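Local coordinates for protein NRPS (Penicillium fellutanum, PDB 6NKI) that forms a Rossmann-type nucleotide-binding domain of a fungal nonribosomal peptide synthetase, related to the male sterility protein family, and carries a bound NADPH, at residues 273-276 with 277-280; 320-323 with 324-328; 385-388 with 389-393. All blocks are in the same frame, centred on the assembly; numbering follows the deposited sequence.

In the fold
Contact 1 lies closer to the NADPH than contact 2 does: the side chain of Val276 is about 6 Å from it, that of Phe322 about 10 Å. Contact 3 begins helix 389-410 and bridges the other two. Leu391 CD1 packs 4.1 Å from Trp278 CZ3 of contact 1, and Thr392 CG2 lies 3.9 Å from Asp321 OD2 of contact 2. The centres of contacts 1 and 3 are about 15 Å apart, those of 2 and 3 about 16 Å. Contacts 1 and 2 are not in touch, with about 6 Å between their nearest atoms. Contact 3 also meets the second subunit.

Contact 1: 273-276 with 277-280; sequences VAAV and DWVA
Ala275 CB sits over one face of the Trp278 indole, 3.5 Å from the centroid of the six-membered ring and 16° off its normal, a CH-pi contact between residues three apart. The methyl's nearest ring atom is Trp278 CE3, and alanine suits the place because a single methyl can meet the flat ring without branches to hold it off. With CG beside its own backbone N (chi1 -54°), the tryptophan reaches back across the strand end instead of following the helix forward. The carboxylate of Asp277 shares that ring face: its OD1 lies 3.4 Å above the indole plane, offset toward the rim, and 3.7 Å from Ala275 CB. A second, smaller apolar contact joins Ala274 CB to Val279 CG1 at 4.1 Å. All this happens where strand 270-275 passes directly into helix 276-288, within the Rossmann-type family region. Ala275 is the N-cap, but its methyl can accept no hydrogen bond from the first turn. Asp277, in that turn, brings a negative charge that would probably interact favourably with the helix N-terminus. Ala280 N bonds to Val276 O in the first turn, although the position of that oxygen is doubtful. Further out, backbone hydrogen bonds of Ala274 and Val276 to Ile235 tie the strand-to-helix junction to strand 233-235, while Val276 packs on Phe32 and His36 of helix 32-43. Trp278 continues onto Leu391 and Ile395 of helix 389-410, and also meets Met394 of the second subunit.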
ATOM      1  N   VAL A 273       9.494   6.949  -5.880  1.00 77.07           N
ATOM      2  CA  VAL A 273       9.671   5.503  -5.832  1.00 74.36           C
ATOM      3  C   VAL A 273       8.403   4.841  -5.260  1.00 75.42           C
ATOM      4  O   VAL A 273       7.711   5.405  -4.400  1.00 65.86           O
ATOM      5  CB  VAL A 273      10.963   5.163  -5.037  1.00 68.93           C
ATOM      6  CG1 VAL A 273      10.859   5.678  -3.628  1.00 68.28           C
ATOM      7  CG2 VAL A 273      11.225   3.687  -4.991  1.00 66.64           C
ATOM      8  N   ALA A 274       8.109   3.636  -5.756  1.00 64.46           N
ATOM      9  CA  ALA A 274       6.865   2.936  -5.456  1.00 71.35           C
ATOM     10  C   ALA A 274       7.088   1.432  -5.520  1.00 62.48           C
ATOM     11  O   ALA A 274       7.956   0.948  -6.245  1.00 62.60           O
ATOM     12  CB  ALA A 274       5.729   3.322  -6.407  1.00 63.54           C
ATOM     13  N   ALA A 275       6.350   0.704  -4.709  1.00 66.81           N
ATOM     14  CA  ALA A 275       6.458  -0.723  -4.859  1.00 75.15           C
ATOM     15  C   ALA A 275       5.777  -1.099  -6.166  1.00 72.74           C
ATOM     16  O   ALA A 275       4.902  -0.380  -6.658  1.00 69.03           O
ATOM     17  CB  ALA A 275       5.829  -1.456  -3.683  1.00 73.52           C
ATOM     18  N   VAL A 276       6.360  -2.110  -6.804  1.00 69.76           N
ATOM     19  CA  VAL A 276       5.960  -2.575  -8.159  1.00 79.00           C
ATOM     20  C   VAL A 276       4.540  -3.125  -8.162  1.00 75.31           C
ATOM     21  O   VAL A 276       3.782  -2.727  -9.034  1.00 73.24           O
ATOM     22  CB  VAL A 276       6.970  -3.591  -8.710  1.00 76.21           C
ATOM     23  CG1 VAL A 276       8.246  -2.903  -9.134  1.00 70.29           C
ATOM     24  CG2 VAL A 276       7.264  -4.691  -7.715  1.00 76.17           C
ATOM     25  N   ASP A 277       4.164  -3.907  -7.155  1.00 71.60           N
ATOM     26  CA  ASP A 277       2.811  -4.519  -7.151  1.00 72.36           C
ATOM     27  C   ASP A 277       1.728  -3.440  -7.138  1.00 64.68           C
ATOM     28  O   ASP A 277       0.704  -3.650  -7.768  1.00 66.21           O
ATOM     29  CB  ASP A 277       2.662  -5.614  -6.094  1.00 78.32           C
ATOM     30  CG  ASP A 277       2.862  -5.156  -4.662  1.00 73.52           C
ATOM     31  OD1 ASP A 277       3.196  -3.989  -4.455  1.00 68.31           O
ATOM     32  OD2 ASP A 277       2.677  -5.980  -3.770  1.00 74.58           O
ATOM     33  N   TRP A 278       1.927  -2.350  -6.410  1.00 68.71           N
ATOM     34  CA  TRP A 278       0.886  -1.298  -6.372  1.00 77.89           C
ATOM     35  C   TRP A 278       0.675  -0.695  -7.761  1.00 75.18           C
ATOM     36  O   TRP A 278      -0.479  -0.493  -8.116  1.00 63.56           O
ATOM     37  CB  TRP A 278       1.205  -0.222  -5.328  1.00 88.59           C
ATOM     38  CG  TRP A 278       1.450  -0.749  -3.949  1.00107.05           C
ATOM     39  CD1 TRP A 278       0.809  -1.788  -3.342  1.00111.88           C
ATOM     40  CD2 TRP A 278       2.403  -0.256  -2.991  1.00121.52           C
ATOM     41  NE1 TRP A 278       1.304  -1.984  -2.082  1.00119.85           N
ATOM     42  CE2 TRP A 278       2.283  -1.058  -1.838  1.00129.57           C
ATOM     43  CE3 TRP A 278       3.348   0.776  -2.990  1.00118.72           C
ATOM     44  CZ2 TRP A 278       3.077  -0.860  -0.707  1.00123.66           C
ATOM     45  CZ3 TRP A 278       4.122   0.976  -1.868  1.00119.81           C
ATOM     46  CH2 TRP A 278       3.992   0.166  -0.742  1.00118.17           C
ATOM     47  N   VAL A 279       1.740  -0.457  -8.529  1.00 71.81           N
ATOM     48  CA  VAL A 279       1.561   0.191  -9.814  1.00 78.93           C
ATOM     49  C   VAL A 279       1.104  -0.839 -10.843  1.00 74.54           C
ATOM     50  O   VAL A 279       0.241  -0.557 -11.684  1.00 65.05           O
ATOM     51  CB  VAL A 279       2.866   0.901 -10.206  1.00 88.37           C
ATOM     52  CG1 VAL A 279       3.119   2.083  -9.294  1.00 90.58           C
ATOM     53  CG2 VAL A 279       4.011  -0.042 -10.054  1.00 89.67           C
ATOM     54  N   ALA A 280       1.635  -2.055 -10.739  1.00 65.99           N
ATOM     55  CA  ALA A 280       1.103  -3.194 -11.458  1.00 67.30           C
ATOM     56  C   ALA A 280      -0.405  -3.312 -11.262  1.00 73.50           C
ATOM     57  O   ALA A 280      -1.170  -3.322 -12.234  1.00 65.86           O
ATOM     58  CB  ALA A 280       1.812  -4.465 -10.985  1.00 66.24           C
TER

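Contact 2: 320-323 with 324-328; sequences SDFW and KAIML
Phe322 turns one ring face to Ile326, whose CG1 stands 4.0 Å from the ring centroid and 22° off the normal, a CH-pi contact across one helical turn. Ile326 CD1 follows to 3.7 Å from Phe322 CZ, and so both carbons of the longer branch are used. That branch also serves Trp323: Ile326 CG1 is 3.9 Å from Trp323 CE3, with the two side chains lying side by side and pointing the same way. The aromatic rings meet each other as well, Phe322 CE2 standing 3.7 Å above the centre of the Trp323 plane. The frame for this cluster is the alpha-helix 319-330, in which Phe322 O accepts Ile326 N at 3.0 Å in a regular four-residue step and also takes Ala325 N from above its carbonyl plane. Bulky apolar residues suit this side, since Phe322 and Ile326 are buried against Val253 of helix 248-259 and Val399 of helix 389-410, while Trp323 stacks on Tyr262. On the more polar side, Lys324 folds back along the helix, bent at chi3 and chi4 (both 72°), and its NZ makes a weak bond of 3.5 Å to Ser320 O. Lys324 NZ remains 5.0 Å from Asp321 OD1, and the salt bridge of Asp321 runs from OD2 to Arg396 of helix 389-410.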
ATOM      1  N   SER A 320      16.134  12.487   2.814  1.00 92.91           N
ATOM      2  CA  SER A 320      16.567  12.162   4.171  1.00 95.29           C
ATOM      3  C   SER A 320      15.843  10.930   4.702  1.00 95.99           C
ATOM      4  O   SER A 320      16.458  10.058   5.332  1.00 86.84           O
ATOM      5  CB  SER A 320      16.344  13.344   5.110  1.00101.74           C
ATOM      6  OG  SER A 320      14.971  13.563   5.350  1.00105.39           O
ATOM      7  N   ASP A 321      14.539  10.829   4.445  1.00 93.87           N
ATOM      8  CA  ASP A 321      13.792   9.664   4.896  1.00 98.09           C
ATOM      9  C   ASP A 321      14.267   8.407   4.174  1.00 92.17           C
ATOM     10  O   ASP A 321      14.372   7.328   4.775  1.00 79.50           O
ATOM     11  CB  ASP A 321      12.300   9.919   4.663  1.00108.00           C
ATOM     12  CG  ASP A 321      11.398   8.991   5.464  1.00117.56           C
ATOM     13  OD1 ASP A 321      11.899   8.118   6.216  1.00123.66           O
ATOM     14  OD2 ASP A 321      10.168   9.155   5.345  1.00119.28           O
ATOM     15  N   PHE A 322      14.563   8.535   2.876  1.00 91.46           N
ATOM     16  CA  PHE A 322      15.067   7.407   2.095  1.00 91.02           C
ATOM     17  C   PHE A 322      16.379   6.867   2.677  1.00 88.53           C
ATOM     18  O   PHE A 322      16.484   5.678   3.012  1.00 88.69           O
ATOM     19  CB  PHE A 322      15.212   7.832   0.616  1.00 83.67           C
ATOM     20  CG  PHE A 322      16.052   6.883  -0.221  1.00 78.09           C
ATOM     21  CD1 PHE A 322      15.559   5.645  -0.603  1.00 74.81           C
ATOM     22  CD2 PHE A 322      17.362   7.228  -0.584  1.00 79.84           C
ATOM     23  CE1 PHE A 322      16.337   4.764  -1.345  1.00 79.93           C
ATOM     24  CE2 PHE A 322      18.147   6.356  -1.304  1.00 83.62           C
ATOM     25  CZ  PHE A 322      17.616   5.111  -1.698  1.00 83.23           C
ATOM     26  N   TRP A 323      17.381   7.732   2.849  1.00 90.53           N
ATOM     27  CA  TRP A 323      18.676   7.235   3.309  1.00 98.67           C
ATOM     28  C   TRP A 323      18.643   6.700   4.739  1.00100.19           C
ATOM     29  O   TRP A 323      19.352   5.730   5.037  1.00 96.85           O
ATOM     30  CB  TRP A 323      19.748   8.306   3.207  1.00 97.93           C
ATOM     31  CG  TRP A 323      20.193   8.614   1.830  1.00 96.05           C
ATOM     32  CD1 TRP A 323      19.957   9.754   1.125  1.00 96.86           C
ATOM     33  CD2 TRP A 323      20.927   7.752   0.968  1.00 88.33           C
ATOM     34  NE1 TRP A 323      20.538   9.674  -0.116  1.00 98.43           N
ATOM     35  CE2 TRP A 323      21.138   8.448  -0.237  1.00 98.11           C
ATOM     36  CE3 TRP A 323      21.442   6.462   1.100  1.00 88.01           C
ATOM     37  CZ2 TRP A 323      21.854   7.904  -1.289  1.00 89.54           C
ATOM     38  CZ3 TRP A 323      22.143   5.921   0.046  1.00 88.39           C
ATOM     39  CH2 TRP A 323      22.339   6.637  -1.128  1.00 89.15           C
ATOM     40  N   LYS A 324      17.847   7.293   5.641  1.00 91.76           N
ATOM     41  CA  LYS A 324      17.844   6.710   6.974  1.00 93.97           C
ATOM     42  C   LYS A 324      17.237   5.327   6.956  1.00 92.06           C
ATOM     43  O   LYS A 324      17.508   4.536   7.866  1.00 85.81           O
ATOM     44  CB  LYS A 324      17.160   7.610   8.014  1.00102.38           C
ATOM     45  CG  LYS A 324      15.727   8.009   7.800  1.00111.47           C
ATOM     46  CD  LYS A 324      15.172   8.715   9.064  1.00121.59           C
ATOM     47  CE  LYS A 324      15.712  10.139   9.321  1.00120.98           C
ATOM     48  NZ  LYS A 324      15.210  11.193   8.385  1.00117.44           N
ATOM     49  N   ALA A 325      16.471   5.003   5.907  1.00 87.73           N
ATOM     50  CA  ALA A 325      15.911   3.671   5.744  1.00 81.20           C
ATOM     51  C   ALA A 325      16.940   2.709   5.170  1.00 84.40           C
ATOM     52  O   ALA A 325      17.034   1.561   5.616  1.00 79.61           O
ATOM     53  CB  ALA A 325      14.669   3.745   4.861  1.00 80.22           C
ATOM     54  N   ILE A 326      17.701   3.163   4.164  1.00 92.26           N
ATOM     55  CA  ILE A 326      18.887   2.434   3.706  1.00101.69           C
ATOM     56  C   ILE A 326      19.757   2.034   4.901  1.00 98.75           C
ATOM     57  O   ILE A 326      20.039   0.850   5.133  1.00 98.60           O
ATOM     58  CB  ILE A 326      19.681   3.289   2.692  1.00105.60           C
ATOM     59  CG1 ILE A 326      18.909   3.538   1.360  1.00112.56           C
ATOM     60  CG2 ILE A 326      21.101   2.737   2.502  1.00113.28           C
ATOM     61  CD1 ILE A 326      18.648   2.275   0.472  1.00 77.76           C
ATOM     62  N   MET A 327      20.173   3.021   5.695  1.00 97.59           N
ATOM     63  CA  MET A 327      21.090   2.711   6.791  1.00 99.65           C
ATOM     64  C   MET A 327      20.443   1.802   7.827  1.00 99.17           C
ATOM     65  O   MET A 327      21.122   0.944   8.405  1.00 98.87           O
ATOM     66  CB  MET A 327      21.586   3.995   7.460  1.00110.85           C
ATOM     67  CG  MET A 327      22.471   4.912   6.600  1.00 94.57           C
ATOM     68  SD  MET A 327      22.946   6.368   7.532  1.00111.59           S
ATOM     69  CE  MET A 327      21.427   7.293   7.578  1.00117.93           C
ATOM     70  N   LEU A 328      19.138   1.963   8.061  1.00 94.75           N
ATOM     71  CA  LEU A 328      18.430   1.072   8.971  1.00 94.07           C
ATOM     72  C   LEU A 328      18.469  -0.373   8.489  1.00 94.54           C
ATOM     73  O   LEU A 328      18.612  -1.301   9.294  1.00 97.59           O
ATOM     74  CB  LEU A 328      16.986   1.542   9.131  1.00 98.68           C
ATOM     75  CG  LEU A 328      16.145   0.972  10.283  1.00107.12           C
ATOM     76  CD1 LEU A 328      15.137   2.023  10.709  1.00110.55           C
ATOM     77  CD2 LEU A 328      15.435  -0.345   9.936  1.00105.65           C
TER

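Contact 3: 385-388 with 389-393; sequences IYQP and PSLTN
Tyr386 brings its hydroxyl to the ring of Pro389, OH lying 3.5 Å from CD. Its CG is anti to the backbone N (chi1 176°), and the ring therefore runs forward along the chain and crosses the proline obliquely. Tyrosine fits this exposed place because its long side chain can reach the proline with its far end while keeping a polar group there. Next, Gln387 stretches out in an extended chain towards the first helical turn. Its CG lies 4.1 Å from Leu391 CD2, the two side chains crossing at about a right angle, and its CD is 3.5 Å from Thr392 OG1. Pro388 then takes the N-cap position. It has no polar side chain with which to cap the helix, and its contribution comes instead from the carbonyl: Pro388 O accepts Thr392 N at 3.2 Å, nearly straight at 169°, and Leu391 N at 3.1 Å from above the carbonyl plane. Thr392 OG1 also lies 3.2 Å from the same oxygen. A proline at the following position, Pro389, is well placed at the start of an alpha-helix, where the missing N-H costs no helical bond and the ring favours the helical phi; its CD packs 3.8 Å from Pro388 CB. Ser390 OG is hydrogen-bonded to Asp315 OD2 of the second subunit, and Pro388 packs on Pro388 of that subunit. Helix 389-410 thus begins at the subunit interface, with Leu391 resting on Trp278 of helix 276-288 in its own chain and Pro389 and Asn393 facing Leu282 and His285 of helix 276-288 of the second subunit.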
ATOM      1  N   ILE A 385       1.956  17.458  -2.366  1.00136.25           N
ATOM      2  CA  ILE A 385       1.904  18.416  -1.266  1.00147.68           C
ATOM      3  C   ILE A 385       1.713  17.696   0.063  1.00144.06           C
ATOM      4  O   ILE A 385       2.304  18.068   1.085  1.00143.32           O
ATOM      5  CB  ILE A 385       0.788  19.446  -1.533  1.00159.86           C
ATOM      6  CG1 ILE A 385       0.720  20.496  -0.423  1.00170.79           C
ATOM      7  CG2 ILE A 385      -0.553  18.757  -1.769  1.00161.41           C
ATOM      8  CD1 ILE A 385      -0.158  21.694  -0.769  1.00179.11           C
ATOM      9  N   TYR A 386       0.893  16.651   0.061  1.00142.07           N
ATOM     10  CA  TYR A 386       0.672  15.798   1.215  1.00139.86           C
ATOM     11  C   TYR A 386       0.589  14.361   0.732  1.00122.11           C
ATOM     12  O   TYR A 386       0.057  14.097  -0.351  1.00119.84           O
ATOM     13  CB  TYR A 386      -0.607  16.197   1.967  1.00157.26           C
ATOM     14  CG  TYR A 386      -0.988  15.299   3.137  1.00170.41           C
ATOM     15  CD1 TYR A 386      -0.278  15.327   4.335  1.00176.54           C
ATOM     16  CD2 TYR A 386      -2.088  14.448   3.048  1.00174.49           C
ATOM     17  CE1 TYR A 386      -0.641  14.513   5.407  1.00179.65           C
ATOM     18  CE2 TYR A 386      -2.462  13.634   4.111  1.00175.91           C
ATOM     19  CZ  TYR A 386      -1.738  13.669   5.288  1.00179.79           C
ATOM     20  OH  TYR A 386      -2.111  12.860   6.341  1.00181.42           O
ATOM     21  N   GLN A 387       1.133  13.440   1.528  1.00109.26           N
ATOM     22  CA  GLN A 387       1.149  12.040   1.172  1.00 96.63           C
ATOM     23  C   GLN A 387       0.782  11.249   2.428  1.00 95.90           C
ATOM     24  O   GLN A 387       1.441  11.415   3.476  1.00 89.91           O
ATOM     25  CB  GLN A 387       2.499  11.560   0.639  1.00 87.24           C
ATOM     26  CG  GLN A 387       2.415  10.127   0.168  1.00 86.38           C
ATOM     27  CD  GLN A 387       3.761   9.484  -0.019  1.00 84.51           C
ATOM     28  OE1 GLN A 387       4.753   9.981   0.482  1.00 85.77           O
ATOM     29  NE2 GLN A 387       3.810   8.394  -0.773  1.00 84.89           N
ATOM     30  N   PRO A 388      -0.189  10.352   2.341  1.00102.61           N
ATOM     31  CA  PRO A 388      -0.730   9.684   3.536  1.00103.74           C
ATOM     32  C   PRO A 388       0.372   8.920   4.297  1.00 95.31           C
ATOM     33  O   PRO A 388       1.188   8.235   3.693  1.00 92.57           O
ATOM     34  CB  PRO A 388      -1.775   8.713   2.969  1.00111.82           C
ATOM     35  CG  PRO A 388      -2.167   9.311   1.654  1.00107.14           C
ATOM     36  CD  PRO A 388      -0.906   9.931   1.120  1.00106.89           C
ATOM     37  N   PRO A 389       0.359   9.033   5.616  1.00 93.72           N
ATOM     38  CA  PRO A 389       1.418   8.395   6.411  1.00 90.19           C
ATOM     39  C   PRO A 389       1.551   6.900   6.202  1.00 84.78           C
ATOM     40  O   PRO A 389       2.669   6.373   6.286  1.00 85.14           O
ATOM     41  CB  PRO A 389       0.982   8.714   7.844  1.00101.14           C
ATOM     42  CG  PRO A 389       0.092   9.917   7.718  1.00107.30           C
ATOM     43  CD  PRO A 389      -0.630   9.718   6.450  1.00102.71           C
ATOM     44  N   SER A 390       0.452   6.190   5.947  1.00 84.88           N
ATOM     45  CA  SER A 390       0.543   4.740   5.786  1.00 84.15           C
ATOM     46  C   SER A 390       1.294   4.350   4.514  1.00 74.80           C
ATOM     47  O   SER A 390       1.960   3.303   4.481  1.00 72.22           O
ATOM     48  CB  SER A 390      -0.864   4.118   5.809  1.00 78.39           C
ATOM     49  OG  SER A 390      -1.689   4.546   4.737  1.00 73.74           O
ATOM     50  N   LEU A 391       1.215   5.180   3.479  1.00 71.59           N
ATOM     51  CA  LEU A 391       1.875   4.848   2.223  1.00 73.89           C
ATOM     52  C   LEU A 391       3.348   5.184   2.318  1.00 77.34           C
ATOM     53  O   LEU A 391       4.199   4.370   1.938  1.00 67.31           O
ATOM     54  CB  LEU A 391       1.181   5.578   1.060  1.00 73.79           C
ATOM     55  CG  LEU A 391       1.735   5.577  -0.365  1.00 69.51           C
ATOM     56  CD1 LEU A 391       1.785   4.200  -0.965  1.00 67.48           C
ATOM     57  CD2 LEU A 391       0.949   6.529  -1.218  1.00 70.55           C
ATOM     58  N   THR A 392       3.643   6.364   2.872  1.00 83.30           N
ATOM     59  CA  THR A 392       5.002   6.720   3.253  1.00 83.38           C
ATOM     60  C   THR A 392       5.644   5.586   4.024  1.00 87.21           C
ATOM     61  O   THR A 392       6.765   5.178   3.709  1.00 93.36           O
ATOM     62  CB  THR A 392       4.986   7.997   4.086  1.00 72.96           C
ATOM     63  OG1 THR A 392       4.237   9.013   3.409  1.00 73.44           O
ATOM     64  CG2 THR A 392       6.418   8.508   4.335  1.00 76.84           C
ATOM     65  N   ASN A 393       4.942   5.030   5.019  1.00 87.80           N
ATOM     66  CA  ASN A 393       5.578   3.980   5.809  1.00 92.76           C
ATOM     67  C   ASN A 393       5.801   2.712   4.996  1.00 75.87           C
ATOM     68  O   ASN A 393       6.805   2.015   5.188  1.00 69.59           O
ATOM     69  CB  ASN A 393       4.775   3.569   7.041  1.00 94.70           C
ATOM     70  CG  ASN A 393       5.580   2.617   7.924  1.00 84.80           C
ATOM     71  OD1 ASN A 393       6.784   2.830   8.124  1.00 74.46           O
ATOM     72  ND2 ASN A 393       5.014   1.443   8.178  1.00 73.69           N
TER